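Local coordinates for ectonucleoside triphosphate diphosphohydrolase 4 (Homo sapiens, PDB 6WG5), which belongs to the GDA1/CD39 family of nucleoside phosphatases, enzymes related in fold to the actin-like ATPases, at residues G221-G226 with R455-P460; R287-D292 with F355-N360; D346-T351 with K445-F450. All coordinates share one frame; numbering follows the deposited sequence.

Contact 1. Residues G221-G226 with R455-P460; sequences GILDMG and RGFSFP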
# COMPACT_ATOMS: atom_id res chain seq x y z
N GLY A 221 -10.94 -1.94 -1.39
CA GLY A 221 -9.66 -2.39 -1.89
C GLY A 221 -8.70 -1.24 -2.06
O GLY A 221 -9.07 -0.06 -2.01
N ILE A 222 -7.43 -1.58 -2.24
CA ILE A 222 -6.37 -0.59 -2.40
C ILE A 222 -5.59 -0.90 -3.67
O ILE A 222 -5.20 -2.05 -3.91
CB ILE A 222 -5.44 -0.53 -1.18
CG1 ILE A 222 -4.95 -1.92 -0.79
CG2 ILE A 222 -6.16 0.12 -0.01
CD1 ILE A 222 -3.98 -1.94 0.39
N LEU A 223 -5.39 0.12 -4.50
CA LEU A 223 -4.50 0.08 -5.64
C LEU A 223 -3.37 1.06 -5.39
O LEU A 223 -3.61 2.22 -5.03
CB LEU A 223 -5.24 0.46 -6.93
CG LEU A 223 -6.09 -0.63 -7.58
CD1 LEU A 223 -7.24 -0.02 -8.34
CD2 LEU A 223 -5.22 -1.47 -8.50
N ASP A 224 -2.13 0.60 -5.55
CA ASP A 224 -0.97 1.44 -5.29
C ASP A 224 0.05 1.23 -6.40
O ASP A 224 0.58 0.12 -6.56
CB ASP A 224 -0.35 1.11 -3.93
CG ASP A 224 0.50 2.25 -3.38
OD1 ASP A 224 0.99 3.06 -4.19
OD2 ASP A 224 0.67 2.33 -2.15
N MET A 225 0.33 2.28 -7.16
CA MET A 225 1.33 2.25 -8.21
C MET A 225 2.47 3.16 -7.79
O MET A 225 2.33 4.39 -7.80
CB MET A 225 0.74 2.69 -9.55
CG MET A 225 1.75 2.71 -10.69
SD MET A 225 1.03 3.16 -12.28
CE MET A 225 0.03 1.71 -12.62
N GLY A 226 3.59 2.57 -7.40
CA GLY A 226 4.78 3.30 -7.04
C GLY A 226 5.64 3.60 -8.24
O GLY A 226 5.20 3.51 -9.39
N ARG A 455 -7.18 -2.72 -18.38
CA ARG A 455 -6.89 -3.93 -19.13
C ARG A 455 -5.89 -4.82 -18.40
O ARG A 455 -5.87 -6.04 -18.59
CB ARG A 455 -6.37 -3.59 -20.53
CG ARG A 455 -7.49 -3.51 -21.56
CD ARG A 455 -6.99 -3.58 -22.99
NE ARG A 455 -6.37 -2.33 -23.42
CZ ARG A 455 -6.19 -1.98 -24.69
NH1 ARG A 455 -6.60 -2.78 -25.67
NH2 ARG A 455 -5.61 -0.83 -24.99
N GLY A 456 -5.05 -4.22 -17.55
CA GLY A 456 -4.22 -5.01 -16.67
C GLY A 456 -5.07 -5.75 -15.66
O GLY A 456 -5.05 -6.98 -15.59
N PHE A 457 -5.84 -4.99 -14.88
CA PHE A 457 -6.72 -5.55 -13.86
C PHE A 457 -8.17 -5.69 -14.34
O PHE A 457 -8.99 -6.26 -13.61
CB PHE A 457 -6.69 -4.68 -12.60
CG PHE A 457 -5.33 -4.60 -11.95
CD1 PHE A 457 -4.60 -5.75 -11.72
CD2 PHE A 457 -4.79 -3.38 -11.58
CE1 PHE A 457 -3.35 -5.68 -11.12
CE2 PHE A 457 -3.55 -3.31 -10.98
CZ PHE A 457 -2.83 -4.46 -10.75
N SER A 458 -8.49 -5.19 -15.53
CA SER A 458 -9.78 -5.44 -16.19
C SER A 458 -10.93 -4.71 -15.51
O SER A 458 -12.06 -5.20 -15.49
CB SER A 458 -10.08 -6.94 -16.26
OG SER A 458 -9.08 -7.63 -17.00
N PHE A 459 -10.68 -3.52 -14.96
CA PHE A 459 -11.77 -2.72 -14.42
C PHE A 459 -12.60 -2.15 -15.57
O PHE A 459 -12.04 -1.66 -16.56
CB PHE A 459 -11.23 -1.58 -13.56
CG PHE A 459 -10.88 -1.99 -12.15
CD1 PHE A 459 -11.76 -1.79 -11.11
CD2 PHE A 459 -9.65 -2.58 -11.88
CE1 PHE A 459 -11.44 -2.16 -9.82
CE2 PHE A 459 -9.32 -2.96 -10.59
CZ PHE A 459 -10.22 -2.75 -9.56
N PRO A 460 -13.93 -2.21 -15.49
CA PRO A 460 -14.75 -1.66 -16.57
C PRO A 460 -14.43 -0.19 -16.81
O PRO A 460 -14.11 0.56 -15.89
CB PRO A 460 -16.19 -1.84 -16.07
CG PRO A 460 -16.10 -2.92 -15.05
CD PRO A 460 -14.76 -2.78 -14.41

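Contact 2. Residues R287-D292 with F355-N360; sequences RQRYED and FMNKTN. With NAG (2-acetamido-2-deoxy-beta-D-glucopyranose), chain B.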
# COMPACT_ATOMS: atom_id res chain seq x y z
N ARG A 287 8.28 3.11 -17.79
CA ARG A 287 8.91 4.02 -18.73
C ARG A 287 10.33 3.57 -19.06
O ARG A 287 10.77 3.68 -20.21
CB ARG A 287 8.92 5.45 -18.16
CG ARG A 287 9.72 6.46 -18.97
CD ARG A 287 9.08 6.74 -20.33
NE ARG A 287 9.99 7.48 -21.20
CZ ARG A 287 9.69 7.88 -22.43
NH1 ARG A 287 8.49 7.64 -22.95
NH2 ARG A 287 10.59 8.53 -23.16
N GLN A 288 11.06 3.06 -18.06
CA GLN A 288 12.42 2.60 -18.31
C GLN A 288 12.42 1.35 -19.19
O GLN A 288 13.24 1.23 -20.11
CB GLN A 288 13.13 2.33 -16.99
CG GLN A 288 14.60 1.95 -17.15
CD GLN A 288 15.40 3.00 -17.88
OE1 GLN A 288 15.49 4.15 -17.44
NE2 GLN A 288 15.98 2.63 -19.02
N ARG A 289 11.51 0.42 -18.93
CA ARG A 289 11.39 -0.76 -19.78
C ARG A 289 11.02 -0.36 -21.20
O ARG A 289 11.47 -0.98 -22.18
CB ARG A 289 10.36 -1.73 -19.20
CG ARG A 289 10.73 -2.30 -17.84
CD ARG A 289 9.55 -3.00 -17.21
NE ARG A 289 8.97 -3.97 -18.13
CZ ARG A 289 7.71 -4.38 -18.11
NH1 ARG A 289 7.28 -5.26 -19.00
NH2 ARG A 289 6.86 -3.90 -17.20
N TYR A 290 10.19 0.68 -21.34
CA TYR A 290 9.80 1.15 -22.67
C TYR A 290 10.99 1.77 -23.40
O TYR A 290 11.24 1.46 -24.57
CB TYR A 290 8.66 2.16 -22.52
CG TYR A 290 8.24 2.84 -23.81
CD1 TYR A 290 7.65 2.12 -24.84
CD2 TYR A 290 8.42 4.20 -23.99
CE1 TYR A 290 7.26 2.74 -26.01
CE2 TYR A 290 8.04 4.83 -25.15
CZ TYR A 290 7.45 4.10 -26.16
OH TYR A 290 7.07 4.72 -27.33
N GLU A 291 11.75 2.63 -22.71
CA GLU A 291 12.94 3.21 -23.33
C GLU A 291 13.97 2.14 -23.67
O GLU A 291 14.67 2.26 -24.68
CB GLU A 291 13.55 4.26 -22.40
CG GLU A 291 12.69 5.51 -22.22
CD GLU A 291 13.31 6.53 -21.29
OE1 GLU A 291 14.43 6.29 -20.79
OE2 GLU A 291 12.67 7.58 -21.05
N ASP A 292 14.07 1.09 -22.85
CA ASP A 292 15.01 0.01 -23.13
C ASP A 292 14.72 -0.64 -24.47
O ASP A 292 15.64 -0.99 -25.21
CB ASP A 292 14.98 -1.03 -22.01
CG ASP A 292 15.69 -0.57 -20.76
OD1 ASP A 292 16.52 0.37 -20.84
OD2 ASP A 292 15.44 -1.16 -19.68
N PHE A 355 4.05 -4.23 -22.41
CA PHE A 355 4.84 -4.16 -21.18
C PHE A 355 4.04 -4.54 -19.94
O PHE A 355 4.63 -4.71 -18.88
CB PHE A 355 5.43 -2.76 -21.03
CG PHE A 355 6.37 -2.40 -22.13
CD1 PHE A 355 7.72 -2.68 -22.03
CD2 PHE A 355 5.91 -1.81 -23.29
CE1 PHE A 355 8.59 -2.35 -23.05
CE2 PHE A 355 6.77 -1.49 -24.32
CZ PHE A 355 8.12 -1.76 -24.19
N MET A 356 2.71 -4.67 -20.06
CA MET A 356 1.94 -5.28 -18.98
C MET A 356 2.17 -6.78 -18.90
O MET A 356 1.87 -7.39 -17.87
CB MET A 356 0.46 -4.99 -19.18
CG MET A 356 0.12 -3.51 -19.07
SD MET A 356 -1.65 -3.22 -18.88
CE MET A 356 -2.25 -3.74 -20.48
N ASN A 357 2.71 -7.39 -19.96
CA ASN A 357 3.12 -8.79 -19.93
C ASN A 357 1.92 -9.72 -19.73
O ASN A 357 2.02 -10.77 -19.09
CB ASN A 357 4.18 -9.02 -18.85
CG ASN A 357 5.59 -8.89 -19.39
OD1 ASN A 357 5.80 -8.44 -20.52
ND2 ASN A 357 6.57 -9.29 -18.59
N LYS A 358 0.78 -9.34 -20.31
CA LYS A 358 -0.42 -10.15 -20.19
C LYS A 358 -0.30 -11.43 -21.01
O LYS A 358 0.29 -11.43 -22.09
CB LYS A 358 -1.65 -9.36 -20.64
CG LYS A 358 -2.06 -8.25 -19.69
CD LYS A 358 -3.38 -7.60 -20.11
CE LYS A 358 -4.58 -8.51 -19.85
NZ LYS A 358 -4.83 -8.72 -18.40
N THR A 359 -0.86 -12.51 -20.48
CA THR A 359 -0.96 -13.78 -21.19
C THR A 359 -2.41 -13.99 -21.61
O THR A 359 -3.30 -13.17 -21.34
CB THR A 359 -0.47 -14.94 -20.32
OG1 THR A 359 -1.42 -15.19 -19.27
CG2 THR A 359 0.88 -14.61 -19.70
N ASN A 360 -2.66 -15.11 -22.29
CA ASN A 360 -4.01 -15.47 -22.71
C ASN A 360 -4.74 -16.31 -21.67
O ASN A 360 -5.90 -16.67 -21.88
CB ASN A 360 -3.96 -16.23 -24.04
CG ASN A 360 -3.67 -15.31 -25.22
OD1 ASN A 360 -4.14 -14.17 -25.26
ND2 ASN A 360 -2.88 -15.80 -26.17
C1 NAG B . 7.93 -9.24 -19.05
C2 NAG B . 8.96 -9.25 -17.92
C3 NAG B . 10.37 -9.45 -18.49
C4 NAG B . 10.43 -10.64 -19.43
C5 NAG B . 9.34 -10.53 -20.48
C6 NAG B . 9.25 -11.75 -21.38
C7 NAG B . 8.66 -7.96 -15.85
C8 NAG B . 8.65 -6.60 -15.23
N2 NAG B . 8.90 -8.01 -17.16
O3 NAG B . 11.28 -9.65 -17.40
O4 NAG B . 11.69 -10.66 -20.10
O5 NAG B . 8.07 -10.41 -19.84
O6 NAG B . 8.03 -11.75 -22.12
O7 NAG B . 8.44 -8.97 -15.19

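Contact 3. Residues D346-T351 with K445-F450; sequences DLCRET and KSAWMF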
# COMPACT_ATOMS: atom_id res chain seq x y z
N ASP A 346 -3.71 8.25 -27.08
CA ASP A 346 -4.29 6.97 -27.50
C ASP A 346 -3.24 6.08 -28.15
O ASP A 346 -3.27 4.85 -27.97
CB ASP A 346 -5.45 7.22 -28.46
CG ASP A 346 -6.68 7.76 -27.75
OD1 ASP A 346 -6.92 7.38 -26.58
OD2 ASP A 346 -7.42 8.55 -28.37
N LEU A 347 -2.31 6.66 -28.91
CA LEU A 347 -1.27 5.86 -29.53
C LEU A 347 -0.25 5.38 -28.50
O LEU A 347 0.35 4.31 -28.65
CB LEU A 347 -0.58 6.65 -30.64
CG LEU A 347 0.52 5.95 -31.43
CD1 LEU A 347 0.01 4.66 -32.06
CD2 LEU A 347 1.09 6.88 -32.49
N CYS A 348 -0.04 6.17 -27.44
CA CYS A 348 0.83 5.72 -26.35
C CYS A 348 0.26 4.48 -25.67
O CYS A 348 1.00 3.54 -25.35
CB CYS A 348 1.01 6.85 -25.33
SG CYS A 348 2.06 6.40 -23.94
N ARG A 349 -1.05 4.46 -25.44
CA ARG A 349 -1.67 3.32 -24.77
C ARG A 349 -1.45 2.04 -25.56
O ARG A 349 -1.15 0.99 -24.98
CB ARG A 349 -3.17 3.58 -24.57
CG ARG A 349 -3.48 4.68 -23.59
CD ARG A 349 -4.96 4.70 -23.22
NE ARG A 349 -5.82 4.97 -24.36
CZ ARG A 349 -6.40 4.04 -25.11
NH1 ARG A 349 -6.23 2.75 -24.85
NH2 ARG A 349 -7.17 4.40 -26.13
N GLU A 350 -1.60 2.09 -26.88
CA GLU A 350 -1.39 0.90 -27.70
C GLU A 350 0.07 0.48 -27.69
O GLU A 350 0.36 -0.72 -27.72
CB GLU A 350 -1.85 1.16 -29.13
CG GLU A 350 -3.29 1.63 -29.25
CD GLU A 350 -4.27 0.67 -28.61
OE1 GLU A 350 -3.93 -0.51 -28.43
OE2 GLU A 350 -5.39 1.11 -28.27
N THR A 351 0.99 1.44 -27.63
CA THR A 351 2.41 1.11 -27.71
C THR A 351 2.88 0.38 -26.45
O THR A 351 3.71 -0.53 -26.53
CB THR A 351 3.23 2.38 -27.92
OG1 THR A 351 2.70 3.10 -29.04
CG2 THR A 351 4.69 2.04 -28.19
N LYS A 445 2.86 8.10 -17.97
CA LYS A 445 2.35 7.52 -16.73
C LYS A 445 0.83 7.55 -16.68
O LYS A 445 0.21 6.63 -16.13
CB LYS A 445 2.94 8.26 -15.54
CG LYS A 445 4.39 7.87 -15.26
CD LYS A 445 5.13 8.96 -14.51
CE LYS A 445 5.57 8.49 -13.15
NZ LYS A 445 6.17 9.61 -12.37
N SER A 446 0.20 8.58 -17.24
CA SER A 446 -1.26 8.61 -17.29
C SER A 446 -1.80 7.48 -18.16
O SER A 446 -2.80 6.85 -17.82
CB SER A 446 -1.75 9.96 -17.81
OG SER A 446 -1.33 10.18 -19.14
N ALA A 447 -1.14 7.22 -19.29
CA ALA A 447 -1.57 6.13 -20.17
C ALA A 447 -1.28 4.77 -19.53
O ALA A 447 -2.11 3.85 -19.61
CB ALA A 447 -0.87 6.24 -21.52
N TRP A 448 -0.11 4.62 -18.92
CA TRP A 448 0.20 3.39 -18.20
C TRP A 448 -0.80 3.16 -17.08
O TRP A 448 -1.31 2.04 -16.91
CB TRP A 448 1.63 3.47 -17.66
CG TRP A 448 2.05 2.26 -16.89
CD1 TRP A 448 2.26 2.17 -15.55
CD2 TRP A 448 2.34 0.96 -17.43
NE1 TRP A 448 2.66 0.90 -15.21
CE2 TRP A 448 2.71 0.13 -16.34
CE3 TRP A 448 2.32 0.42 -18.71
CZ2 TRP A 448 3.05 -1.20 -16.51
CZ3 TRP A 448 2.66 -0.91 -18.88
CH2 TRP A 448 3.02 -1.71 -17.78
N MET A 449 -1.10 4.20 -16.31
CA MET A 449 -2.12 4.09 -15.27
C MET A 449 -3.44 3.61 -15.85
O MET A 449 -4.09 2.70 -15.31
CB MET A 449 -2.31 5.45 -14.59
CG MET A 449 -3.02 5.40 -13.25
SD MET A 449 -4.20 6.75 -13.02
CE MET A 449 -5.62 6.10 -13.90
N PHE A 450 -3.85 4.20 -16.98
CA PHE A 450 -5.14 3.85 -17.57
C PHE A 450 -5.18 2.40 -18.02
O PHE A 450 -6.19 1.71 -17.83
CB PHE A 450 -5.42 4.78 -18.76
CG PHE A 450 -6.76 4.57 -19.40
CD1 PHE A 450 -7.87 5.27 -18.97
CD2 PHE A 450 -6.91 3.66 -20.43
CE1 PHE A 450 -9.10 5.07 -19.56
CE2 PHE A 450 -8.14 3.46 -21.02
CZ PHE A 450 -9.24 4.16 -20.59

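Contact 1. Residues G221-G226 with R455-P460
L223 meets F457 and F459 with its two methyl groups, one for each ring. The apolar packing has a closer and a looser half. CD2 of L223 lies 3.5 Å from CE2 of F457, approaching the ring obliquely, and the two side chains run past one another in opposing senses. CD1 of L223 is 4.2 Å from CZ of F459, again at an oblique approach. Setting CG beside the backbone N (chi1 -80°) turns the fork of L223 toward the pair, and a branched leucine suits a place where one residue must serve two rings.

Hydrogen bonds lie outside the pair: the main chain of L223 bonds to Y382 and F384 of the parallel strand 381-385, and the H454 side chain (ND1) bonds to F459 O. S458, with a positive phi of 72°, is the first residue to leave helical geometry, and F457 and F459 before and after it both point toward the strand. F459 also packs against F453, F376, F381 and Y463.

The end of helix 436-456 thus packs on an inner strand of a mixed six-stranded sheet, consistent with the family's actin-like fold. Because L223, F457 and F459 are buried and meet through carbon alone, this join rests on shape and exclusion of water, with no directional bond between the segments.

Contact 2. Residues R287-D292 with F355-N360
R289 holds its guanidinium between a sugar and a phenylalanine: methyl C8 of the NAG linked to N357 sits over the centre of one face, 3.7 Å above its plane, and CB of F355 covers the opposite face. The sugar is covalently attached, with N357 ND2 1.4 Å from NAG C1, and N-K-T at 357-359 is the classic sequon for N-glycosylation. N357 ND2 is also hydrogen-bonded to N367 OD1.

The same arginine reaches the backbone. R289 NH1 donates to F355 O at 2.7 Å, a bent bond (N-H...O 135°) with the donor tilted somewhat from the carbonyl plane, and a weaker bond comes from NH2. NH2 also hydrogen-bonds to G280 O, and F281 adds a cation-pi contact, so the charged group is held on several sides. A long chain bent at chi3 (51°) suits arginine to this span.

On the next residue of the helix, Y290 turns a ring edge to the face of F355 in an offset edge-to-face pair, centroids 5.9 Å apart and planes at 79°; CD1 of Y290 is 3.8 Å from CE2 of F355. Y290 OH is hydrogen-bonded to D319 OD2.

The loop carrying F355 follows helix 345-352 and precedes strand 381-385; helix 283-296 flanks it through R289 and Y290, while helix 436-456 sets W448 against both F355 and M356.

Contact 3. Residues D346-T351 with K445-F450
The guanidinium of R349 and the ring of F450 lie with their planes 57° apart; the two side chains pass at a slant, and the methylene CD of R349 makes the close approach, 3.6 Å from CD2 of F450. D346 serves the guanidinium twice: its backbone O lies 4.2 Å above one face, toward the rim, and its OD1 lies at the edge, in plane. There R349 NH2 donates to D346 OD1 at 3.0 Å in a fairly straight bond that meets the carboxylate from well above its own plane. R349 NH1 turns instead to E451 in a salt bridge, and E350 adds only a long ion pair. The bend at chi3 (-63°) folds the tip of R349 back over its own helix, while the aliphatic part stays at the interface.

Beside this, A447 packs against two residues. Its CB is 3.7 Å from CG of R349 and 3.8 Å from SG of C348. Alanine suits the spot because its methyl is small: the CA atoms of R349 and A447 are 5.4 Å apart, and the axes of the two helix segments approach to 9.0 Å, with a crossing angle of -58°. C348 also ties helix 345-352 to C321 through a disulfide. F450 also touches F406 and T407 of helix 403-414, and its ring meets that of H454.

Arginine thus works as an amphipathic residue here: its methylenes pack on buried A447 and F450, while the residue as a whole is partly exposed, and its guanidinium is paired with D346 and E451, with E350 as a longer, weaker partner. The polar network probably limits the rotation of the guanidinium, while the join between the two segments is held by van der Waals packing.

Contact 1 lies nearest the middle of the chain and is wholly buried; contacts 2 and 3 lie about equally far out, yet contact 3 is buried and contact 2 is partly exposed beside the glycan. Helix 436-456 runs through contacts 1 and 3, and its W448 is touched by both contacts 1 and 2. Contacts 1 and 2 also meet where K358 NZ forms a hydrogen bond to R455 O, and Y290 of contact 2 packs on T351 of contact 3. Chemistry follows burial more than distance from the centre: the two buried contacts have purely nonpolar cross-segment touches, whereas the partly exposed one adds hydrogen bonds and a carbohydrate neighbour.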